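Local structure of bradyzoite pseudokinase 1 (Toxoplasma gondii, 6M7Z) at residues S77-L82 against V92-L97; I170-F175 against F241-Q246; S176-P179 against V183-G186; Q263-L268 against D293-G298. The protein is a divergent pseudokinase of the Toxoplasma bradyzoite, lacking the glycine-rich loop, from a kinase group that probably helps to shape the membranes of the parasitophorous vacuole. All coordinates share one frame; numbering follows the deposited sequence.

Contact 1. Residues S77-L82 against V92-L97; sequences SAKVRL and VYEPYL. With EDO (1,2-ethanediol), chain H.
Lys-79, on strand 76-82, reaches across to Glu-94 of helix 88-101, and the two long side chains meet at about a right angle. From a CB that points toward the helix, Lys-79 runs outward with CG loosely beside C2 of a bound 1,2-ethanediol (4.2 Å). Its CD then passes 3.4 Å from Glu-94 OE1. A bend at the third torsion (chi3 -69°) turns the rest of the chain across the carboxylate, where CE lies 3.9 Å from Glu-94 OE2. NZ finishes 2.7 Å from the same OE2 in a salt bridge, approaching from its syn side and 22° out of the carboxylate plane; His-126 gives this ammonium a second partner. Arg-81 has its strongest partner in Asp-189, and its NH1, whose position is doubtful, is at best a weak second partner of Glu-94 OE1. The diol, probably from the crystallisation liquor, donates through O1 to Lys-79 O (2.7 Å). Lys-79 and Glu-94 probably correspond to the strand-lysine and helix-C glutamate pair of protein kinases, and between these two segments the link is one of charge, resting on the bridge from NZ to OE2.

Contact 2. Residues I170-F175 against F241-Q246; sequences IELNSF and FRNLVQ. With EDO (1,2-ethanediol), chain G.
Leu-172 of the loop 170-175 lies against Asn-243 and Leu-244 of helix 230-248. By sequence and position the loop probably corresponds to the catalytic loop of the protein kinase C-lobe, and the helix to its central helix F. The van der Waals part of the contact is carried almost wholly by one methyl, Leu-172 CD1, which packs on the Asn-243 carboxamide, 3.7 Å from CG, and also touches the CB of that asparagine. The same methyl makes an apolar contact with the next residue of the helix, 4.3 Å from Leu-244 CB. Met-153 of helix 146-161 also packs on Leu-172.

No direct hydrogen bond joins the two segments; the polar link is a water. It accepts from Leu-172 N and, at 2.7 Å, from Asn-243 ND2, satisfying the Leu-172 N-H and tying it to the helix. With CG anti to the backbone N (chi1 -170°), the Asn-243 carboxamide is carried toward the loop, where its ND2 donates to the water while CG lies beside the leucine methyl.

Within the loop, a short 3-10 turn is fastened at its start: Glu-171 O accepts from Ser-174 N, while Glu-171 N donates to Ser-174 OG (3.0 Å). The other end of the Asn-243 amide is occupied too, since OD1 accepts a hydrogen bond from O2 of a bound 1,2-ethanediol at 3.1 Å.

Contact 3. Residues S176-P179 against V183-G186; sequences SVLP and VVLG
Ser-176 and Val-184 form an antiparallel hydrogen-bonded pair in which each backbone serves the other as donor and acceptor. Ser-176 N donates to Val-184 O over 3.0 Å, and Val-184 N returns a bond of the same length to Ser-176 O. Both are nearly straight, with N-H...O angles of 161° and 167°. A weaker CA-H...O contact adds to the second: Val-183 CA comes within 3.3 Å of Ser-176 O.

Around this polar centre the packing divides between the two faces. On one, Val-184 is the hub. Its CG2 touches Ser-176 OG at 3.7 Å, and its CG1 meets Leu-178 CD1 at the same distance. With Leu-178 CG beside its own backbone N (chi1 -64°), the leucine fork lies across both methyls of the valine, at roughly a right angle. The other face carries the non-hydrogen-bonded pair Val-177 and Val-183, which touch more lightly through their CG2 methyls, 4.1 Å apart; Phe-312 packs on both valines.

The arrangement is a beta hairpin, consistent with the one that lies between the catalytic loop and the DFG position in protein kinases. Gly-186, at its exit, accepts a hydrogen bond through O from His-167, apparently the histidine of the HRD motif.

Contact 4. Residues Q263-L268 against D293-G298; sequences QDHLEL and DPLFEG
Leu-295, in a short 3-10 turn, sends one methyl against the first turns of helix 263-276, where it meets His-265 and Leu-268. The close part of the contact centres on that methyl and lies between buried residues, Leu-295 and His-265. Leu-295 CD1 lies 3.9 Å from the carbonyl oxygen of His-265 and 4.1 Å from Leu-268 CB, so it sits against backbone and side chain one turn apart. On the His-265 imidazole it approaches obliquely, 4.3 Å from CD2. The torsions explain the reach: CG stands anti to the backbone N (chi1 171°), and the second torsion (chi2 61°) swings CD1 to the helix.

Toward solvent the contact is less enclosed. Leu-268, which is partly exposed, extends its CD1 along the turn and approaches Leu-295 CA at 4.2 Å, and Pro-294 is exposed on this side. No hydrogen bond spans the two segments. The turn is held internally instead: Asp-293 OD1 accepts from Leu-295 N at 3.1 Å, an Asx turn with a nearly straight N-H...O angle of 170°, while Phe-296 N bonds to Asp-293 O.

Asp-293 OD2 makes a salt bridge to Lys-275 farther along helix 263-276, and Leu-295 also packs on Leu-269. The following residue, Phe-296, packs on Ala-150 and Ala-151 of helix 146-161, whose Gln-147 donates to Leu-295 O; the turn, lying between helices 287-291 and 301-306, thus joins helices 263-276 and 146-161 at the far end of the C-lobe.

Overall arrangement
The four contacts trace the kinase fold from its N-lobe to the far end of its C-lobe. Contact 1 stands apart: its centre is about 17 Å from that of contact 3 and about 37 Å from that of contact 4. Contacts 2 and 3 are continuous, segment 170-175 leading directly into the hairpin; Ser-174 O lies 2.8 Å from Gly-186 N, a probable hydrogen bond, and Leu-185 packs on Phe-175. Contact 4 adjoins contact 2 through Val-245 and Leu-266 on consecutive helices. By analogy with other kinases, contacts 1 and 3 probably lie on the two sides of the nucleotide cleft, Asp-189 just beyond the hairpin, with contact 2 deeper in the C-lobe and contact 4 remote.

Contact 1. Residues S77-L82 against V92-L97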
# COMPACT_ATOMS: atom_id res chain seq x y z
N SER A 77 -10.06 -7.70 -3.52
CA SER A 77 -8.95 -8.25 -4.29
C SER A 77 -8.15 -9.22 -3.42
O SER A 77 -8.09 -9.10 -2.21
CB SER A 77 -8.08 -7.16 -4.84
OG SER A 77 -7.59 -6.36 -3.79
N ALA A 78 -7.59 -10.23 -4.07
CA ALA A 78 -6.80 -11.26 -3.42
C ALA A 78 -5.36 -11.18 -3.94
O ALA A 78 -5.11 -11.13 -5.13
CB ALA A 78 -7.41 -12.61 -3.68
N LYS A 79 -4.42 -11.12 -3.00
CA LYS A 79 -3.01 -11.23 -3.26
C LYS A 79 -2.60 -12.67 -2.97
O LYS A 79 -2.71 -13.13 -1.83
CB LYS A 79 -2.28 -10.22 -2.36
CG LYS A 79 -0.99 -9.68 -2.92
CD LYS A 79 -0.31 -8.63 -2.03
CE LYS A 79 -1.04 -7.30 -1.92
NZ LYS A 79 -0.69 -6.58 -0.67
N VAL A 80 -2.14 -13.38 -3.99
CA VAL A 80 -1.82 -14.80 -3.85
C VAL A 80 -0.32 -15.02 -4.12
O VAL A 80 0.26 -14.37 -4.98
CB VAL A 80 -2.69 -15.67 -4.76
CG1 VAL A 80 -4.14 -15.34 -4.57
CG2 VAL A 80 -2.34 -15.54 -6.22
N ARG A 81 0.28 -15.93 -3.36
CA ARG A 81 1.67 -16.32 -3.53
C ARG A 81 1.76 -17.85 -3.44
O ARG A 81 1.09 -18.49 -2.60
CB ARG A 81 2.59 -15.74 -2.45
CG ARG A 81 2.99 -14.28 -2.62
CD ARG A 81 4.03 -13.81 -1.64
NE ARG A 81 4.92 -12.75 -2.13
CZ ARG A 81 4.73 -11.44 -1.95
NH1 ARG A 81 3.56 -11.01 -1.48
NH2 ARG A 81 5.71 -10.58 -2.18
N LEU A 82 2.62 -18.42 -4.29
CA LEU A 82 2.91 -19.84 -4.27
C LEU A 82 3.74 -20.16 -3.03
O LEU A 82 4.74 -19.51 -2.77
CB LEU A 82 3.67 -20.17 -5.56
CG LEU A 82 3.68 -21.65 -5.96
CD1 LEU A 82 2.29 -22.13 -6.33
CD2 LEU A 82 4.67 -21.89 -7.09
N VAL A 92 4.66 -16.08 3.61
CA VAL A 92 3.92 -15.73 4.83
C VAL A 92 4.41 -14.44 5.48
O VAL A 92 3.82 -14.03 6.48
CB VAL A 92 3.91 -16.88 5.86
CG1 VAL A 92 3.38 -18.15 5.24
CG2 VAL A 92 5.27 -17.13 6.46
N TYR A 93 5.46 -13.81 4.93
CA TYR A 93 5.99 -12.58 5.53
C TYR A 93 4.91 -11.50 5.61
O TYR A 93 4.70 -10.92 6.65
CB TYR A 93 7.22 -12.06 4.78
CG TYR A 93 7.85 -10.86 5.43
CD1 TYR A 93 8.55 -10.99 6.62
CD2 TYR A 93 7.71 -9.59 4.90
CE1 TYR A 93 9.13 -9.90 7.24
CE2 TYR A 93 8.28 -8.48 5.50
CZ TYR A 93 8.99 -8.63 6.68
OH TYR A 93 9.56 -7.54 7.27
N GLU A 94 4.22 -11.25 4.50
CA GLU A 94 3.25 -10.18 4.45
C GLU A 94 2.08 -10.50 5.39
O GLU A 94 1.64 -9.65 6.16
CB GLU A 94 2.82 -9.89 3.01
CG GLU A 94 2.11 -8.56 2.88
CD GLU A 94 1.66 -8.15 1.48
OE1 GLU A 94 1.90 -8.96 0.51
OE2 GLU A 94 1.07 -7.04 1.36
N PRO A 95 1.49 -11.72 5.35
CA PRO A 95 0.48 -12.08 6.35
C PRO A 95 0.96 -11.88 7.80
O PRO A 95 0.19 -11.39 8.66
CB PRO A 95 0.22 -13.57 6.07
CG PRO A 95 0.54 -13.71 4.57
CD PRO A 95 1.71 -12.77 4.34
N TYR A 96 2.22 -12.22 8.06
CA TYR A 96 2.79 -12.05 9.39
C TYR A 96 2.73 -10.56 9.79
O TYR A 96 2.29 -10.25 10.89
CB TYR A 96 4.22 -12.59 9.43
CG TYR A 96 4.89 -12.48 10.77
CD1 TYR A 96 5.55 -11.33 11.14
CD2 TYR A 96 4.86 -13.52 11.67
CE1 TYR A 96 6.19 -11.23 12.37
CE2 TYR A 96 5.46 -13.43 12.91
CZ TYR A 96 6.13 -12.28 13.27
OH TYR A 96 6.73 -12.17 14.49
N LEU A 97 3.21 -9.66 8.92
CA LEU A 97 3.16 -8.22 9.22
C LEU A 97 1.73 -7.81 9.57
O LEU A 97 1.53 -7.12 10.56
CB LEU A 97 3.64 -7.39 8.03
CG LEU A 97 5.12 -7.43 7.70
CD1 LEU A 97 5.44 -6.38 6.63
CD2 LEU A 97 5.99 -7.18 8.92
C1 EDO H . 0.72 -13.56 0.22
O1 EDO H . -0.59 -13.92 -0.27
C2 EDO H . 1.05 -12.15 -0.25
O2 EDO H . 2.33 -11.69 0.21

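Contact 2. Residues I170-F175 against F241-Q246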
# COMPACT_ATOMS: atom_id res chain seq x y z
N ILE A 170 9.18 2.31 -2.29
CA ILE A 170 8.16 3.30 -2.56
C ILE A 170 8.22 3.76 -4.02
O ILE A 170 9.29 4.08 -4.55
CB ILE A 170 8.27 4.50 -1.60
CG1 ILE A 170 7.82 4.11 -0.19
CG2 ILE A 170 7.48 5.70 -2.11
CD1 ILE A 170 8.51 4.96 0.87
N GLU A 171 7.04 3.80 -4.64
CA GLU A 171 6.77 4.44 -5.91
C GLU A 171 5.33 4.96 -5.89
O GLU A 171 4.58 4.64 -4.99
CB GLU A 171 7.08 3.48 -7.07
CG GLU A 171 6.27 2.20 -7.07
CD GLU A 171 6.53 1.22 -8.21
OE1 GLU A 171 6.01 1.47 -9.30
OE2 GLU A 171 7.26 0.22 -8.01
N LEU A 172 4.94 5.73 -6.90
CA LEU A 172 3.58 6.22 -6.96
C LEU A 172 2.57 5.09 -6.82
O LEU A 172 1.55 5.26 -6.15
CB LEU A 172 3.34 6.99 -8.26
CG LEU A 172 3.72 8.46 -8.20
CD1 LEU A 172 3.41 9.10 -9.53
CD2 LEU A 172 2.98 9.18 -7.09
N ASN A 173 2.84 3.95 -7.46
CA ASN A 173 1.87 2.82 -7.47
C ASN A 173 1.90 2.05 -6.14
O ASN A 173 1.11 1.11 -5.98
CB ASN A 173 2.09 1.90 -8.68
CG ASN A 173 1.50 2.46 -9.97
OD1 ASN A 173 0.66 3.37 -9.97
ND2 ASN A 173 1.95 1.91 -11.08
N SER A 174 2.75 2.44 -5.19
CA SER A 174 2.67 1.93 -3.84
C SER A 174 1.38 2.43 -3.18
O SER A 174 0.89 1.81 -2.27
CB SER A 174 3.87 2.33 -3.01
OG SER A 174 5.07 1.81 -3.54
N PHE A 175 0.87 3.57 -3.65
CA PHE A 175 -0.28 4.24 -3.12
C PHE A 175 -1.50 3.85 -3.95
O PHE A 175 -1.43 3.77 -5.18
CB PHE A 175 -0.06 5.75 -3.10
CG PHE A 175 1.07 6.20 -2.19
CD1 PHE A 175 0.84 6.46 -0.85
CD2 PHE A 175 2.36 6.33 -2.67
CE1 PHE A 175 1.88 6.86 -0.02
CE2 PHE A 175 3.40 6.72 -1.84
CZ PHE A 175 3.16 6.99 -0.52
N PHE A 241 7.47 11.85 -6.09
CA PHE A 241 6.98 13.22 -6.23
C PHE A 241 7.41 13.79 -7.58
O PHE A 241 6.62 14.46 -8.27
CB PHE A 241 7.46 14.10 -5.09
CG PHE A 241 6.76 13.89 -3.77
CD1 PHE A 241 5.53 13.28 -3.69
CD2 PHE A 241 7.33 14.36 -2.59
CE1 PHE A 241 4.92 13.06 -2.47
CE2 PHE A 241 6.70 14.16 -1.37
CZ PHE A 241 5.50 13.52 -1.32
N ARG A 242 8.66 13.51 -7.97
CA ARG A 242 9.16 13.93 -9.27
C ARG A 242 8.29 13.31 -10.37
O ARG A 242 7.92 14.00 -11.33
CB ARG A 242 10.64 13.56 -9.41
CG ARG A 242 11.25 13.96 -10.73
CD ARG A 242 11.06 15.42 -11.15
NE ARG A 242 11.59 16.38 -10.19
CZ ARG A 242 12.89 16.63 -10.00
NH1 ARG A 242 13.81 15.98 -10.70
NH2 ARG A 242 13.26 17.50 -9.08
N ASN A 243 7.95 12.03 -10.21
CA ASN A 243 7.12 11.28 -11.14
C ASN A 243 5.77 11.98 -11.25
O ASN A 243 5.24 12.17 -12.36
CB ASN A 243 7.04 9.81 -10.72
CG ASN A 243 6.40 8.87 -11.71
OD1 ASN A 243 5.93 9.28 -12.77
ND2 ASN A 243 6.32 7.61 -11.35
N LEU A 244 5.23 12.38 -10.10
CA LEU A 244 3.93 13.04 -10.00
C LEU A 244 3.95 14.36 -10.78
O LEU A 244 3.06 14.63 -11.61
CB LEU A 244 3.65 13.22 -8.51
CG LEU A 244 2.31 13.80 -8.06
CD1 LEU A 244 1.16 13.21 -8.82
CD2 LEU A 244 2.14 13.53 -6.57
N VAL A 245 4.99 15.18 -10.56
CA VAL A 245 5.14 16.46 -11.24
C VAL A 245 5.28 16.26 -12.76
O VAL A 245 4.70 17.02 -13.54
CB VAL A 245 6.34 17.26 -10.67
CG1 VAL A 245 6.69 18.44 -11.54
CG2 VAL A 245 6.06 17.74 -9.26
N GLN A 246 6.05 15.27 -13.20
CA GLN A 246 6.22 14.99 -14.63
C GLN A 246 4.86 14.62 -15.26
O GLN A 246 4.59 14.97 -16.40
CB GLN A 246 7.23 13.86 -14.88
CG GLN A 246 8.68 14.24 -14.59
CD GLN A 246 9.58 13.04 -14.44
OE1 GLN A 246 9.12 11.91 -14.38
NE2 GLN A 246 10.88 13.27 -14.37
C1 EDO G . 3.38 6.06 -13.12
O1 EDO G . 3.75 5.24 -12.00
C2 EDO G . 4.59 6.21 -14.02
O2 EDO G . 4.49 7.44 -14.74
O HOH W 1 6.91 6.36 -8.99

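Contact 3. Residues S176-P179 against V183-G186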
# COMPACT_ATOMS: atom_id res chain seq x y z
N SER A 176 -2.63 3.63 -3.27
CA SER A 176 -3.88 3.31 -3.95
C SER A 176 -5.05 4.07 -3.31
O SER A 176 -4.95 4.57 -2.19
CB SER A 176 -4.11 1.83 -3.99
OG SER A 176 -4.40 1.30 -2.71
N VAL A 177 -6.14 4.18 -4.06
CA VAL A 177 -7.29 4.94 -3.66
C VAL A 177 -8.39 3.95 -3.31
O VAL A 177 -8.81 3.18 -4.17
CB VAL A 177 -7.74 5.91 -4.77
CG1 VAL A 177 -8.95 6.72 -4.32
CG2 VAL A 177 -6.61 6.82 -5.23
N LEU A 178 -8.84 3.95 -2.05
CA LEU A 178 -9.90 3.04 -1.62
C LEU A 178 -11.23 3.56 -2.15
O LEU A 178 -11.35 4.72 -2.58
CB LEU A 178 -9.90 2.93 -0.09
CG LEU A 178 -8.63 2.32 0.53
CD1 LEU A 178 -8.77 2.20 2.04
CD2 LEU A 178 -8.32 0.97 -0.09
N PRO A 179 -12.29 2.71 -2.20
CA PRO A 179 -13.60 3.16 -2.65
C PRO A 179 -14.12 4.42 -1.93
O PRO A 179 -14.71 5.27 -2.58
CB PRO A 179 -14.49 1.95 -2.42
CG PRO A 179 -13.54 0.79 -2.58
CD PRO A 179 -12.25 1.27 -1.93
N VAL A 183 -6.60 7.66 0.46
CA VAL A 183 -5.38 7.24 -0.22
C VAL A 183 -4.47 6.58 0.82
O VAL A 183 -4.14 7.20 1.81
CB VAL A 183 -4.68 8.43 -0.91
CG1 VAL A 183 -3.34 8.04 -1.49
CG2 VAL A 183 -5.57 9.04 -1.97
N VAL A 184 -4.06 5.34 0.54
CA VAL A 184 -3.34 4.49 1.49
C VAL A 184 -2.04 3.97 0.86
O VAL A 184 -1.95 3.83 -0.35
CB VAL A 184 -4.21 3.32 2.00
CG1 VAL A 184 -5.47 3.85 2.69
CG2 VAL A 184 -4.55 2.34 0.88
N LEU A 185 -1.07 3.67 1.73
CA LEU A 185 0.20 3.10 1.35
C LEU A 185 0.12 1.58 1.48
O LEU A 185 -0.18 1.05 2.55
CB LEU A 185 1.29 3.65 2.27
CG LEU A 185 2.70 3.12 2.02
CD1 LEU A 185 3.12 3.31 0.56
CD2 LEU A 185 3.68 3.81 2.96
N GLY A 186 0.42 0.90 0.37
CA GLY A 186 0.47 -0.57 0.28
C GLY A 186 1.86 -1.04 -0.15
O GLY A 186 2.89 -0.35 0.10

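Contact 4. Residues Q263-L268 against D293-G298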
# COMPACT_ATOMS: atom_id res chain seq x y z
N GLN A 263 -0.81 25.20 -10.47
CA GLN A 263 0.54 25.36 -10.98
C GLN A 263 1.53 25.74 -9.86
O GLN A 263 2.70 25.32 -9.88
CB GLN A 263 0.57 26.38 -12.13
CG GLN A 263 1.85 26.35 -12.95
CD GLN A 263 2.08 25.02 -13.63
OE1 GLN A 263 1.14 24.33 -14.06
NE2 GLN A 263 3.35 24.64 -13.75
N ASP A 264 1.08 26.53 -8.88
CA ASP A 264 1.97 26.99 -7.80
C ASP A 264 2.29 25.80 -6.86
O ASP A 264 3.41 25.72 -6.33
CB ASP A 264 1.40 28.22 -7.08
CG ASP A 264 0.13 28.00 -6.27
OD1 ASP A 264 -0.76 27.25 -6.74
OD2 ASP A 264 0.04 28.59 -5.17
N HIS A 265 1.32 24.90 -6.66
CA HIS A 265 1.55 23.66 -5.89
C HIS A 265 2.62 22.79 -6.57
O HIS A 265 3.49 22.26 -5.91
CB HIS A 265 0.24 22.87 -5.70
CG HIS A 265 -0.69 23.43 -4.67
ND1 HIS A 265 -1.99 22.96 -4.54
CD2 HIS A 265 -0.57 24.45 -3.80
CE1 HIS A 265 -2.60 23.63 -3.59
NE2 HIS A 265 -1.75 24.55 -3.11
N LEU A 266 2.53 22.66 -7.91
CA LEU A 266 3.46 21.83 -8.69
C LEU A 266 4.89 22.35 -8.57
O LEU A 266 5.82 21.55 -8.41
CB LEU A 266 3.03 21.79 -10.16
CG LEU A 266 1.86 20.87 -10.49
CD1 LEU A 266 1.39 21.06 -11.93
CD2 LEU A 266 2.22 19.42 -10.24
N GLU A 267 5.06 23.67 -8.65
CA GLU A 267 6.39 24.28 -8.60
C GLU A 267 6.99 24.03 -7.21
O GLU A 267 8.17 23.68 -7.09
CB GLU A 267 6.33 25.77 -8.97
CG GLU A 267 5.95 26.01 -10.43
CD GLU A 267 5.63 27.45 -10.82
OE1 GLU A 267 6.28 28.37 -10.31
OE2 GLU A 267 4.70 27.65 -11.65
N LEU A 268 6.17 24.17 -6.17
CA LEU A 268 6.61 23.95 -4.79
C LEU A 268 6.97 22.47 -4.56
O LEU A 268 7.99 22.18 -3.92
CB LEU A 268 5.52 24.42 -3.82
CG LEU A 268 5.35 25.93 -3.69
CD1 LEU A 268 4.17 26.26 -2.78
CD2 LEU A 268 6.63 26.62 -3.20
N ASP A 293 7.54 22.00 5.23
CA ASP A 293 7.85 22.65 3.97
C ASP A 293 6.75 23.66 3.64
O ASP A 293 5.59 23.45 4.01
CB ASP A 293 8.07 21.62 2.85
CG ASP A 293 8.58 22.20 1.53
OD1 ASP A 293 7.74 22.63 0.72
OD2 ASP A 293 9.82 22.23 1.34
N PRO A 294 7.09 24.79 2.98
CA PRO A 294 6.09 25.76 2.51
C PRO A 294 4.85 25.18 1.82
O PRO A 294 3.77 25.76 1.94
CB PRO A 294 6.88 26.58 1.48
CG PRO A 294 8.31 26.57 2.00
CD PRO A 294 8.46 25.24 2.71
N LEU A 295 5.01 24.07 1.10
CA LEU A 295 3.91 23.46 0.33
C LEU A 295 2.73 23.11 1.25
O LEU A 295 1.60 23.17 0.80
CB LEU A 295 4.43 22.21 -0.39
CG LEU A 295 3.38 21.33 -1.06
CD1 LEU A 295 2.63 22.12 -2.13
CD2 LEU A 295 4.03 20.09 -1.65
N PHE A 296 3.01 22.76 2.51
CA PHE A 296 1.99 22.18 3.40
C PHE A 296 1.45 23.18 4.44
O PHE A 296 0.68 22.78 5.31
CB PHE A 296 2.55 20.95 4.12
CG PHE A 296 3.10 19.89 3.21
CD1 PHE A 296 2.35 19.42 2.14
CD2 PHE A 296 4.37 19.36 3.41
CE1 PHE A 296 2.85 18.44 1.30
CE2 PHE A 296 4.87 18.39 2.57
CZ PHE A 296 4.11 17.92 1.52
N GLU A 297 1.83 24.46 4.35
CA GLU A 297 1.32 25.46 5.30
C GLU A 297 -0.19 25.65 5.10
O GLU A 297 -0.67 25.75 3.98
CB GLU A 297 2.09 26.78 5.20
CG GLU A 297 3.39 26.75 5.98
CD GLU A 297 4.35 27.87 5.65
OE1 GLU A 297 3.91 28.92 5.13
OE2 GLU A 297 5.55 27.67 5.91
N GLY A 298 -0.91 25.67 6.22
CA GLY A 298 -2.37 25.78 6.24
C GLY A 298 -3.06 24.43 6.36
O GLY A 298 -4.28 24.39 6.53